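Scyllo-inositol 2-dehydrogenase (NADP(+)) IolW (Bacillus subtilis subsp. subtilis, PDB 3GDO) catalyses the reversible NADPH-dependent reduction of scyllo-inosose to scyllo-inositol and cannot use NADH in place of NADPH. Local coordinates at residues G14-G17 with S18-G22; A336-S339 with S340-R344. All blocks are in the same frame, centred on the assembly; numbering follows the deposited sequence.

Contact 1 (14-22) comes early in the chain, on the first turns of helix 15-26, in the beta-alpha-beta unit that links strands 6-11 and 31-37 of the parallel Rossmann sheet. Contact 2 (336-344) follows near the C-terminus, where helix 323-342 ends beside the mixed sheet of the C-terminal alpha/beta domain. The centres of contact 1 and contact 2 lie about 34 Å apart on opposite sides of the chain's centre. The nearest atoms of contact 1 and contact 2 are about 20 Å apart, so the two do not touch, and they share no helix or sheet. One thus marks the start of a helix in the nucleotide-binding part, the other the end of a helix where the second subunit is met.

Contact 1. Residues G14-G17 with S18-G22; sequences GLSG and SVFHG
Ser18 grips the carbonyl of Gly14 twice, with its backbone N 3.0 Å and its hydroxyl OG 2.5 Å from Gly14 O, the two donors arriving from opposite faces of the carbonyl plane. OG stands between the backbone N and the carbonyl carbon (chi1 66°), which turns it back towards this N-cap residue. Val19 N binds Leu15 O at 2.9 Å, and its CG2 branch lies 4.0 Å from Leu15 CD1. At Phe20 the ring reaches back over the same turn: CE2 packs 3.6 Å from Leu15 CG, and Leu15 O lies over one ring face. Phe20 N is shared weakly between Leu15 O and Ser16 O. His21 N also bonds Ser16 O weakly, within the wider pi-type turn at 18-21. His21 presents its ring edge to Ser16 O, 3.3 Å from CD2, while ND1 bonds Tyr306 OH and NE2 bonds Glu95 OE2, fixing the rotation of the imidazole. Gly22 N, again five residues on, bonds Gly17 O at 2.9 Å. Outward, Leu15, Val19 and Phe20 touch helix 256-261. Gly14 and Gly17 fit the last two glycines of a GxGxxG pattern, and the strand-turn-helix start is consistent with the dinucleotide-binding loop of a Rossmann fold.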
# COMPACT_ATOMS: atom_id res chain seq x y z
N GLY B 14 14.47 4.48 32.46
CA GLY B 14 13.32 5.17 31.85
C GLY B 14 12.27 4.17 31.42
O GLY B 14 12.06 3.11 32.06
N LEU B 15 11.58 4.50 30.34
CA LEU B 15 10.53 3.66 29.77
C LEU B 15 10.99 2.23 29.39
O LEU B 15 10.34 1.26 29.77
CB LEU B 15 9.93 4.38 28.55
CG LEU B 15 8.79 3.69 27.80
CD1 LEU B 15 7.52 3.59 28.65
CD2 LEU B 15 8.51 4.40 26.46
N SER B 16 12.07 2.10 28.61
CA SER B 16 12.56 0.76 28.21
C SER B 16 12.95 -0.04 29.41
O SER B 16 12.53 -1.17 29.53
CB SER B 16 13.77 0.81 27.30
OG SER B 16 13.53 1.72 26.27
N GLY B 17 13.75 0.53 30.31
CA GLY B 17 14.27 -0.23 31.44
C GLY B 17 13.19 -0.72 32.38
O GLY B 17 13.11 -1.93 32.70
N SER B 18 12.33 0.21 32.80
CA SER B 18 11.31 -0.03 33.84
C SER B 18 10.03 -0.68 33.33
O SER B 18 9.28 -1.27 34.11
CB SER B 18 10.92 1.29 34.51
OG SER B 18 10.27 2.14 33.56
N VAL B 19 9.75 -0.52 32.04
CA VAL B 19 8.47 -1.03 31.51
C VAL B 19 8.70 -2.19 30.53
O VAL B 19 8.02 -3.20 30.61
CB VAL B 19 7.61 0.09 30.84
CG1 VAL B 19 6.31 -0.49 30.28
CG2 VAL B 19 7.29 1.22 31.86
N PHE B 20 9.64 -2.04 29.61
CA PHE B 20 9.79 -3.06 28.53
C PHE B 20 10.74 -4.24 28.86
O PHE B 20 10.60 -5.31 28.29
CB PHE B 20 10.12 -2.43 27.17
CG PHE B 20 9.11 -1.35 26.71
CD1 PHE B 20 7.73 -1.51 26.92
CD2 PHE B 20 9.55 -0.20 26.07
CE1 PHE B 20 6.79 -0.52 26.51
CE2 PHE B 20 8.63 0.81 25.65
CZ PHE B 20 7.25 0.65 25.87
N HIS B 21 11.69 -4.04 29.78
CA HIS B 21 12.69 -5.08 30.06
C HIS B 21 12.58 -5.65 31.46
O HIS B 21 12.46 -6.88 31.64
CB HIS B 21 14.11 -4.56 29.78
CG HIS B 21 14.37 -4.33 28.32
ND1 HIS B 21 14.90 -5.29 27.50
CD2 HIS B 21 14.15 -3.24 27.54
CE1 HIS B 21 15.03 -4.80 26.27
NE2 HIS B 21 14.56 -3.56 26.27
N GLY B 22 12.62 -4.76 32.44
CA GLY B 22 12.52 -5.09 33.84
C GLY B 22 11.45 -6.08 34.20
O GLY B 22 11.77 -7.10 34.80

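Contact 2. Residues A336-S339 with S340-R344; sequences AMES and SKEKR
Ser339 and Arg344 meet where helix 323-342 ends in a Schellman-like turn: Arg344 N reaches back to Ser339 O at 3.2 Å, in the carbonyl plane and on a lone pair, and Lys343 between them takes a positive phi of 57°. Within the turn, Lys343 N to Ser340 O is a weak bond. A second link runs the other way, for the Ser339 hydroxyl donates to Arg344 O over 2.8 Å, approaching from above the plane of that carbonyl. With OG anti to its own backbone N (chi1 171°), beside the carbonyl carbon, the short side chain leans towards the C-terminal end, and Ser339 CA adds a CH...O contact to the same oxygen. Before the cap the helix is regular, Ser340 N, Lys341 N and Glu342 N bonding the carbonyls of Ala336, Met337 and Glu338.

One turn apart, Glu338 and Glu342 lie side by side and point the same way, their carboxylate planes 25° apart. Glu338 OE2 is 3.5 Å from Glu342 CG and 3.9 Å from Glu342 OE2, a closeness of like charges that would probably raise the proton affinity of one of them, although the Arg344 guanidinium nearby, not in contact, may partly offset this.

The next shell is strand 195-201, whose Ala198 N bonds Ser339 OG; the buried hydroxyl therefore has two partners, donating to Arg344 O and accepting from Ala198 N. With an alanine here OG is gone, and Ala198 N is likely to lose its acceptor and the Arg344 carbonyl the side-chain donor that ties it to the helix. Ala336 packs on Val196 and Ala198, and Ser339 touches Ile346. Beyond the cap, Lys343 forms backbone hydrogen bonds with the second subunit. Back on the helix, Ser340 OG bonds Val200 N while Ser340 CB rests 3.4 Å from Ala336 O.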
# COMPACT_ATOMS: atom_id res chain seq x y z
N ALA B 336 17.34 3.10 2.06
CA ALA B 336 16.07 3.85 1.93
C ALA B 336 16.30 5.35 1.96
O ALA B 336 15.72 6.08 1.15
CB ALA B 336 15.10 3.48 3.07
N MET B 337 17.14 5.82 2.88
CA MET B 337 17.40 7.26 3.04
C MET B 337 18.10 7.78 1.80
O MET B 337 17.78 8.84 1.26
CB MET B 337 18.19 7.53 4.32
CG MET B 337 17.43 7.09 5.61
SD MET B 337 18.33 7.25 7.21
CE MET B 337 18.58 9.00 7.25
N GLU B 338 19.03 6.96 1.33
CA GLU B 338 19.81 7.25 0.13
C GLU B 338 18.93 7.20 -1.13
O GLU B 338 19.01 8.10 -2.01
CB GLU B 338 21.00 6.27 0.06
CG GLU B 338 22.02 6.56 -1.02
CD GLU B 338 22.84 7.82 -0.76
OE1 GLU B 338 22.83 8.33 0.39
OE2 GLU B 338 23.51 8.29 -1.71
N SER B 339 18.04 6.20 -1.20
CA SER B 339 17.06 6.13 -2.30
C SER B 339 16.23 7.41 -2.37
O SER B 339 16.08 8.03 -3.43
CB SER B 339 16.16 4.90 -2.15
OG SER B 339 15.09 4.95 -3.11
N SER B 340 15.74 7.84 -1.20
CA SER B 340 14.90 9.02 -1.07
C SER B 340 15.65 10.28 -1.46
O SER B 340 15.18 11.09 -2.23
CB SER B 340 14.40 9.14 0.38
OG SER B 340 13.34 10.06 0.42
N LYS B 341 16.86 10.41 -0.93
CA LYS B 341 17.71 11.56 -1.26
C LYS B 341 18.13 11.62 -2.72
O LYS B 341 18.04 12.68 -3.35
CB LYS B 341 18.93 11.58 -0.33
CG LYS B 341 19.69 12.94 -0.27
CD LYS B 341 20.51 13.02 1.07
CE LYS B 341 21.22 14.37 1.26
NZ LYS B 341 22.06 14.69 0.07
N GLU B 342 18.54 10.50 -3.30
CA GLU B 342 19.00 10.52 -4.70
C GLU B 342 17.86 10.32 -5.71
O GLU B 342 18.09 10.36 -6.94
CB GLU B 342 20.09 9.47 -4.94
CG GLU B 342 21.39 9.69 -4.15
CD GLU B 342 21.96 11.11 -4.29
OE1 GLU B 342 22.06 11.65 -5.42
OE2 GLU B 342 22.34 11.69 -3.25
N LYS B 343 16.65 10.04 -5.20
CA LYS B 343 15.51 9.80 -6.05
C LYS B 343 15.74 8.68 -7.02
O LYS B 343 15.38 8.82 -8.19
CB LYS B 343 15.18 11.03 -6.89
CG LYS B 343 14.93 12.30 -6.13
CD LYS B 343 13.59 12.23 -5.50
CE LYS B 343 13.15 13.60 -4.96
NZ LYS B 343 12.02 13.33 -4.02
N ARG B 344 16.31 7.58 -6.57
CA ARG B 344 16.52 6.45 -7.46
C ARG B 344 16.52 5.18 -6.66
O ARG B 344 16.63 5.20 -5.43
CB ARG B 344 17.86 6.60 -8.24
CG ARG B 344 19.16 6.56 -7.37
CD ARG B 344 20.49 6.66 -8.23
NE ARG B 344 21.68 6.48 -7.38
CZ ARG B 344 22.19 5.28 -7.04
NH1 ARG B 344 21.65 4.14 -7.48
NH2 ARG B 344 23.24 5.22 -6.24